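Local coordinates for putative aspartate aminotransferase (Thermus thermophilus, PDB 1IUG), which is a pyridoxal 5'-phosphate-dependent class-V aminotransferase that probably moves amino groups between amino acids such as aspartate and 2-oxo acids, at residues A296-V308 with V337-L349. Residues are numbered along the deposited sequence; the frame is centred on the assembly and turned at random.
Sequences ARVKEAFAQRGAV and VAGMFREVLEEIL
Val344 sits over the Phe302 ring, its CG2 held 3.8 Å from the ring centroid and only 8° off the normal, a CH-pi contact over the face. The other methyl, CG1, turns to Ala301 CB at 3.7 Å, at the place where the two helices come nearest. Around the rim of the same ring, Met340 SD lies in plane beside CD2 (3.8 Å), a Met-aromatic contact at the edge, while Phe302 CZ meets Phe341 CD1 at 3.6 Å with the two rings oblique. Extended through its first two torsions (chi1 -179°), Met340 also carries SD to Ala307 CB, and the bend at chi3 turns CE towards that methyl and Arg305 O; Ala307 N closes the Schellman motif around Gly306 by bonding to Phe302 O. An alanine in place of Phe302 would remove the face under Val344 and is likely to open a gap between Met340 and Phe341. Towards the solvent side, Val344 CG2 also underlies the Arg305 guanidinium. Arg305 NH2 donates to Glu347 OE2 at 3.1 Å, meeting it from above the carboxylate plane, and NH1 adds a weak bond to the same oxygen; a long salt bridge joins NE to Glu343 OE1 (3.7 Å), completing the salt-bridge network. Further along, Arg297 CD rests on Ile348 CG2 at 3.8 Å. Helices 295-303 and 331-348, their segments crossing at 133° with axes 9.8 Å apart, pack together beside the smaller mixed sheet: Phe302 and Phe341 reach Leu323 of strand 320-323, Met340 and Ala307 touch Trp3 of strand 3-4, and helix 250-270 packs against Phe341 through Val267.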
ATOM      1  N   ALA A 296      -8.602   6.027  30.633  1.00 46.37           N
ATOM      2  CA  ALA A 296      -9.988   5.861  30.206  1.00 47.28           C
ATOM      3  C   ALA A 296     -10.869   7.058  30.558  1.00 47.83           C
ATOM      4  O   ALA A 296     -11.798   7.389  29.822  1.00 48.62           O
ATOM      5  CB  ALA A 296     -10.568   4.584  30.802  1.00 47.54           C
ATOM      6  N   ARG A 297     -10.561   7.717  31.671  1.00 48.56           N
ATOM      7  CA  ARG A 297     -11.324   8.879  32.117  1.00 49.52           C
ATOM      8  C   ARG A 297     -11.092  10.063  31.170  1.00 47.66           C
ATOM      9  O   ARG A 297     -12.032  10.764  30.807  1.00 46.82           O
ATOM     10  CB  ARG A 297     -10.928   9.245  33.558  1.00 53.11           C
ATOM     11  CG  ARG A 297     -12.060   9.790  34.447  1.00 57.74           C
ATOM     12  CD  ARG A 297     -12.675  11.071  33.901  1.00 62.16           C
ATOM     13  NE  ARG A 297     -13.859  11.503  34.645  1.00 66.03           N
ATOM     14  CZ  ARG A 297     -13.840  12.027  35.869  1.00 68.20           C
ATOM     15  NH1 ARG A 297     -12.693  12.188  36.516  1.00 69.65           N
ATOM     16  NH2 ARG A 297     -14.974  12.416  36.438  1.00 69.55           N
ATOM     17  N   VAL A 298      -9.840  10.271  30.770  1.00 47.01           N
ATOM     18  CA  VAL A 298      -9.478  11.362  29.862  1.00 46.36           C
ATOM     19  C   VAL A 298      -9.989  11.042  28.455  1.00 45.00           C
ATOM     20  O   VAL A 298     -10.479  11.915  27.741  1.00 43.64           O
ATOM     21  CB  VAL A 298      -7.938  11.567  29.821  1.00 46.82           C
ATOM     22  CG1 VAL A 298      -7.572  12.733  28.913  1.00 45.72           C
ATOM     23  CG2 VAL A 298      -7.406  11.810  31.224  1.00 46.99           C
ATOM     24  N   LYS A 299      -9.873   9.770  28.088  1.00 45.05           N
ATOM     25  CA  LYS A 299     -10.306   9.248  26.797  1.00 44.66           C
ATOM     26  C   LYS A 299     -11.809   9.509  26.635  1.00 44.36           C
ATOM     27  O   LYS A 299     -12.250  10.021  25.604  1.00 43.66           O
ATOM     28  CB  LYS A 299      -9.980   7.744  26.762  1.00 46.59           C
ATOM     29  CG  LYS A 299     -10.019   7.002  25.419  1.00 48.88           C
ATOM     30  CD  LYS A 299     -11.375   7.012  24.733  1.00 53.47           C
ATOM     31  CE  LYS A 299     -11.344   6.241  23.412  1.00 57.20           C
ATOM     32  NZ  LYS A 299     -10.004   5.649  23.085  1.00 58.36           N
ATOM     33  N   GLU A 300     -12.581   9.202  27.675  1.00 43.74           N
ATOM     34  CA  GLU A 300     -14.029   9.401  27.641  1.00 44.26           C
ATOM     35  C   GLU A 300     -14.449  10.862  27.755  1.00 41.93           C
ATOM     36  O   GLU A 300     -15.475  11.258  27.199  1.00 41.79           O
ATOM     37  CB  GLU A 300     -14.719   8.560  28.719  1.00 47.57           C
ATOM     38  CG  GLU A 300     -14.665   7.060  28.448  1.00 52.90           C
ATOM     39  CD  GLU A 300     -15.258   6.233  29.579  1.00 57.51           C
ATOM     40  OE1 GLU A 300     -14.478   5.604  30.332  1.00 58.86           O
ATOM     41  OE2 GLU A 300     -16.503   6.207  29.714  1.00 59.14           O
ATOM     42  N   ALA A 301     -13.658  11.664  28.464  1.00 38.87           N
ATOM     43  CA  ALA A 301     -13.957  13.084  28.621  1.00 36.47           C
ATOM     44  C   ALA A 301     -13.882  13.781  27.263  1.00 35.98           C
ATOM     45  O   ALA A 301     -14.714  14.631  26.944  1.00 36.10           O
ATOM     46  CB  ALA A 301     -12.994  13.726  29.605  1.00 35.36           C
ATOM     47  N   PHE A 302     -12.877  13.426  26.468  1.00 35.20           N
ATOM     48  CA  PHE A 302     -12.727  14.005  25.139  1.00 34.92           C
ATOM     49  C   PHE A 302     -13.789  13.438  24.194  1.00 34.31           C
ATOM     50  O   PHE A 302     -14.378  14.172  23.399  1.00 32.32           O
ATOM     51  CB  PHE A 302     -11.320  13.742  24.586  1.00 33.97           C
ATOM     52  CG  PHE A 302     -10.303  14.767  25.004  1.00 32.42           C
ATOM     53  CD1 PHE A 302      -9.353  14.470  25.976  1.00 31.87           C
ATOM     54  CD2 PHE A 302     -10.303  16.037  24.433  1.00 32.68           C
ATOM     55  CE1 PHE A 302      -8.417  15.425  26.376  1.00 31.16           C
ATOM     56  CE2 PHE A 302      -9.370  17.000  24.825  1.00 33.16           C
ATOM     57  CZ  PHE A 302      -8.425  16.692  25.800  1.00 31.37           C
ATOM     58  N   ALA A 303     -14.054  12.138  24.317  1.00 34.28           N
ATOM     59  CA  ALA A 303     -15.045  11.461  23.480  1.00 36.89           C
ATOM     60  C   ALA A 303     -16.435  12.086  23.574  1.00 39.51           C
ATOM     61  O   ALA A 303     -17.093  12.281  22.550  1.00 39.47           O
ATOM     62  CB  ALA A 303     -15.109   9.972  23.818  1.00 34.59           C
ATOM     63  N   GLN A 304     -16.877  12.410  24.790  1.00 41.28           N
ATOM     64  CA  GLN A 304     -18.195  13.018  24.963  1.00 44.41           C
ATOM     65  C   GLN A 304     -18.258  14.429  24.365  1.00 43.62           C
ATOM     66  O   GLN A 304     -19.340  14.985  24.183  1.00 44.39           O
ATOM     67  CB  GLN A 304     -18.643  12.997  26.438  1.00 47.24           C
ATOM     68  CG  GLN A 304     -17.748  13.740  27.421  1.00 53.81           C
ATOM     69  CD  GLN A 304     -18.207  13.595  28.875  1.00 57.86           C
ATOM     70  OE1 GLN A 304     -17.976  12.564  29.516  1.00 58.89           O
ATOM     71  NE2 GLN A 304     -18.847  14.638  29.402  1.00 57.88           N
ATOM     72  N   ARG A 305     -17.092  14.987  24.042  1.00 42.81           N
ATOM     73  CA  ARG A 305     -16.994  16.315  23.432  1.00 41.99           C
ATOM     74  C   ARG A 305     -16.889  16.138  21.911  1.00 40.70           C
ATOM     75  O   ARG A 305     -16.792  17.117  21.172  1.00 40.52           O
ATOM     76  CB  ARG A 305     -15.739  17.055  23.915  1.00 43.50           C
ATOM     77  CG  ARG A 305     -15.526  17.139  25.419  1.00 46.95           C
ATOM     78  CD  ARG A 305     -16.650  17.854  26.135  1.00 49.06           C
ATOM     79  NE  ARG A 305     -16.218  18.408  27.421  1.00 51.07           N
ATOM     80  CZ  ARG A 305     -16.002  17.694  28.524  1.00 50.68           C
ATOM     81  NH1 ARG A 305     -16.169  16.378  28.523  1.00 50.74           N
ATOM     82  NH2 ARG A 305     -15.639  18.304  29.642  1.00 51.29           N
ATOM     83  N   GLY A 306     -16.843  14.883  21.464  1.00 40.91           N
ATOM     84  CA  GLY A 306     -16.745  14.582  20.043  1.00 39.37           C
ATOM     85  C   GLY A 306     -15.331  14.533  19.486  1.00 38.65           C
ATOM     86  O   GLY A 306     -15.131  14.703  18.282  1.00 38.27           O
ATOM     87  N   ALA A 307     -14.349  14.271  20.345  1.00 38.07           N
ATOM     88  CA  ALA A 307     -12.954  14.215  19.913  1.00 36.01           C
ATOM     89  C   ALA A 307     -12.303  12.857  20.140  1.00 34.63           C
ATOM     90  O   ALA A 307     -12.640  12.138  21.081  1.00 35.18           O
ATOM     91  CB  ALA A 307     -12.143  15.307  20.608  1.00 34.01           C
ATOM     92  N   VAL A 308     -11.365  12.515  19.263  1.00 34.14           N
ATOM     93  CA  VAL A 308     -10.634  11.256  19.359  1.00 33.61           C
ATOM     94  C   VAL A 308      -9.186  11.581  19.695  1.00 32.89           C
ATOM     95  O   VAL A 308      -8.539  12.372  18.995  1.00 30.60           O
ATOM     96  CB  VAL A 308     -10.672  10.458  18.030  1.00 34.35           C
ATOM     97  CG1 VAL A 308      -9.964   9.120  18.203  1.00 33.41           C
ATOM     98  CG2 VAL A 308     -12.116  10.242  17.575  1.00 34.84           C
ATOM     99  N   VAL A 337     -10.113  23.958  20.151  1.00 30.02           N
ATOM    100  CA  VAL A 337      -9.612  22.723  20.756  1.00 30.12           C
ATOM    101  C   VAL A 337      -9.027  23.050  22.130  1.00 31.44           C
ATOM    102  O   VAL A 337      -9.180  22.278  23.080  1.00 29.83           O
ATOM    103  CB  VAL A 337      -8.507  22.053  19.879  1.00 29.43           C
ATOM    104  CG1 VAL A 337      -7.972  20.809  20.562  1.00 29.20           C
ATOM    105  CG2 VAL A 337      -9.062  21.683  18.519  1.00 30.67           C
ATOM    106  N   ALA A 338      -8.351  24.197  22.219  1.00 32.27           N
ATOM    107  CA  ALA A 338      -7.750  24.653  23.468  1.00 33.33           C
ATOM    108  C   ALA A 338      -8.839  24.819  24.527  1.00 33.82           C
ATOM    109  O   ALA A 338      -8.634  24.492  25.698  1.00 36.16           O
ATOM    110  CB  ALA A 338      -7.018  25.978  23.249  1.00 33.01           C
ATOM    111  N   GLY A 339      -9.996  25.324  24.103  1.00 33.35           N
ATOM    112  CA  GLY A 339     -11.111  25.510  25.014  1.00 33.40           C
ATOM    113  C   GLY A 339     -11.655  24.170  25.471  1.00 33.76           C
ATOM    114  O   GLY A 339     -12.026  24.006  26.635  1.00 33.81           O
ATOM    115  N   MET A 340     -11.700  23.213  24.546  1.00 34.21           N
ATOM    116  CA  MET A 340     -12.181  21.865  24.836  1.00 34.34           C
ATOM    117  C   MET A 340     -11.238  21.201  25.832  1.00 34.37           C
ATOM    118  O   MET A 340     -11.670  20.462  26.716  1.00 33.94           O
ATOM    119  CB  MET A 340     -12.225  21.026  23.557  1.00 34.56           C
ATOM    120  CG  MET A 340     -12.751  19.610  23.763  1.00 34.09           C
ATOM    121  SD  MET A 340     -12.353  18.505  22.400  1.00 35.64           S
ATOM    122  CE  MET A 340     -13.421  19.156  21.109  1.00 35.77           C
ATOM    123  N   PHE A 341      -9.943  21.451  25.651  1.00 34.42           N
ATOM    124  CA  PHE A 341      -8.918  20.899  26.521  1.00 35.66           C
ATOM    125  C   PHE A 341      -9.108  21.505  27.918  1.00 35.89           C
ATOM    126  O   PHE A 341      -9.019  20.794  28.913  1.00 33.43           O
ATOM    127  CB  PHE A 341      -7.526  21.205  25.947  1.00 34.67           C
ATOM    128  CG  PHE A 341      -6.407  20.418  26.581  1.00 35.02           C
ATOM    129  CD1 PHE A 341      -6.670  19.335  27.421  1.00 33.97           C
ATOM    130  CD2 PHE A 341      -5.081  20.773  26.349  1.00 35.71           C
ATOM    131  CE1 PHE A 341      -5.634  18.624  28.019  1.00 33.15           C
ATOM    132  CE2 PHE A 341      -4.034  20.063  26.947  1.00 35.41           C
ATOM    133  CZ  PHE A 341      -4.314  18.988  27.784  1.00 33.13           C
ATOM    134  N   ARG A 342      -9.420  22.802  27.974  1.00 38.50           N
ATOM    135  CA  ARG A 342      -9.666  23.488  29.244  1.00 42.14           C
ATOM    136  C   ARG A 342     -10.792  22.767  29.980  1.00 42.13           C
ATOM    137  O   ARG A 342     -10.648  22.404  31.141  1.00 41.69           O
ATOM    138  CB  ARG A 342     -10.127  24.934  29.023  1.00 46.59           C
ATOM    139  CG  ARG A 342      -9.118  25.905  28.443  1.00 52.18           C
ATOM    140  CD  ARG A 342      -7.890  26.055  29.318  1.00 57.27           C
ATOM    141  NE  ARG A 342      -7.302  27.400  29.275  1.00 61.57           N
ATOM    142  CZ  ARG A 342      -7.054  28.109  28.174  1.00 62.83           C
ATOM    143  NH1 ARG A 342      -7.338  27.634  26.967  1.00 64.49           N
ATOM    144  NH2 ARG A 342      -6.496  29.307  28.285  1.00 65.01           N
ATOM    145  N   GLU A 343     -11.907  22.559  29.281  1.00 42.30           N
ATOM    146  CA  GLU A 343     -13.078  21.896  29.851  1.00 42.68           C
ATOM    147  C   GLU A 343     -12.800  20.496  30.389  1.00 42.43           C
ATOM    148  O   GLU A 343     -13.296  20.132  31.453  1.00 41.53           O
ATOM    149  CB  GLU A 343     -14.218  21.848  28.830  1.00 42.99           C
ATOM    150  CG  GLU A 343     -14.711  23.225  28.404  1.00 44.81           C
ATOM    151  CD  GLU A 343     -15.975  23.181  27.554  1.00 45.79           C
ATOM    152  OE1 GLU A 343     -16.456  22.072  27.235  1.00 44.54           O
ATOM    153  OE2 GLU A 343     -16.487  24.270  27.210  1.00 46.92           O
ATOM    154  N   VAL A 344     -12.018  19.714  29.647  1.00 42.22           N
ATOM    155  CA  VAL A 344     -11.671  18.356  30.065  1.00 42.71           C
ATOM    156  C   VAL A 344     -10.832  18.399  31.342  1.00 44.44           C
ATOM    157  O   VAL A 344     -10.969  17.539  32.213  1.00 43.08           O
ATOM    158  CB  VAL A 344     -10.898  17.605  28.952  1.00 41.92           C
ATOM    159  CG1 VAL A 344     -10.379  16.270  29.464  1.00 40.94           C
ATOM    160  CG2 VAL A 344     -11.805  17.379  27.756  1.00 41.74           C
ATOM    161  N   LEU A 345      -9.982  19.417  31.448  1.00 45.64           N
ATOM    162  CA  LEU A 345      -9.122  19.602  32.608  1.00 48.18           C
ATOM    163  C   LEU A 345      -9.939  19.952  33.859  1.00 50.16           C
ATOM    164  O   LEU A 345      -9.701  19.402  34.935  1.00 50.09           O
ATOM    165  CB  LEU A 345      -8.079  20.686  32.314  1.00 47.27           C
ATOM    166  CG  LEU A 345      -6.634  20.239  32.054  1.00 47.42           C
ATOM    167  CD1 LEU A 345      -6.587  18.927  31.299  1.00 47.18           C
ATOM    168  CD2 LEU A 345      -5.886  21.326  31.306  1.00 46.58           C
ATOM    169  N   GLU A 346     -10.924  20.832  33.696  1.00 51.89           N
ATOM    170  CA  GLU A 346     -11.788  21.252  34.798  1.00 55.01           C
ATOM    171  C   GLU A 346     -12.665  20.113  35.311  1.00 56.76           C
ATOM    172  O   GLU A 346     -13.125  20.146  36.451  1.00 56.86           O
ATOM    173  CB  GLU A 346     -12.687  22.413  34.365  1.00 55.94           C
ATOM    174  CG  GLU A 346     -11.939  23.679  33.962  1.00 58.76           C
ATOM    175  CD  GLU A 346     -12.860  24.788  33.467  1.00 60.91           C
ATOM    176  OE1 GLU A 346     -14.025  24.500  33.105  1.00 61.57           O
ATOM    177  OE2 GLU A 346     -12.410  25.955  33.434  1.00 62.09           O
ATOM    178  N   GLU A 347     -12.906  19.119  34.458  1.00 58.18           N
ATOM    179  CA  GLU A 347     -13.736  17.973  34.817  1.00 59.70           C
ATOM    180  C   GLU A 347     -12.961  16.861  35.520  1.00 61.14           C
ATOM    181  O   GLU A 347     -13.411  16.338  36.540  1.00 61.78           O
ATOM    182  CB  GLU A 347     -14.433  17.403  33.573  1.00 58.92           C
ATOM    183  CG  GLU A 347     -15.382  16.240  33.872  1.00 59.01           C
ATOM    184  CD  GLU A 347     -15.970  15.601  32.622  1.00 58.88           C
ATOM    185  OE1 GLU A 347     -15.762  14.386  32.425  1.00 59.34           O
ATOM    186  OE2 GLU A 347     -16.652  16.304  31.845  1.00 57.96           O
ATOM    187  N   ILE A 348     -11.801  16.502  34.972  1.00 62.57           N
ATOM    188  CA  ILE A 348     -10.978  15.430  35.532  1.00 64.23           C
ATOM    189  C   ILE A 348     -10.192  15.795  36.793  1.00 64.99           C
ATOM    190  O   ILE A 348      -9.669  14.913  37.475  1.00 65.44           O
ATOM    191  CB  ILE A 348      -9.992  14.852  34.479  1.00 64.25           C
ATOM    192  CG1 ILE A 348      -8.956  15.905  34.076  1.00 64.46           C
ATOM    193  CG2 ILE A 348     -10.757  14.343  33.262  1.00 64.08           C
ATOM    194  CD1 ILE A 348      -7.843  15.370  33.194  1.00 64.55           C
ATOM    195  N   LEU A 349     -10.107  17.086  37.100  1.00 65.67           N
ATOM    196  CA  LEU A 349      -9.371  17.537  38.278  1.00 66.49           C
ATOM    197  C   LEU A 349     -10.292  18.076  39.373  1.00 66.54           C
ATOM    198  O   LEU A 349     -11.056  19.018  39.155  1.00 66.49           O
ATOM    199  CB  LEU A 349      -8.341  18.600  37.880  1.00 66.93           C
ATOM    200  CG  LEU A 349      -7.354  18.202  36.777  1.00 67.10           C
ATOM    201  CD1 LEU A 349      -6.471  19.389  36.417  1.00 67.73           C
ATOM    202  CD2 LEU A 349      -6.513  17.012  37.218  1.00 67.22           C
TER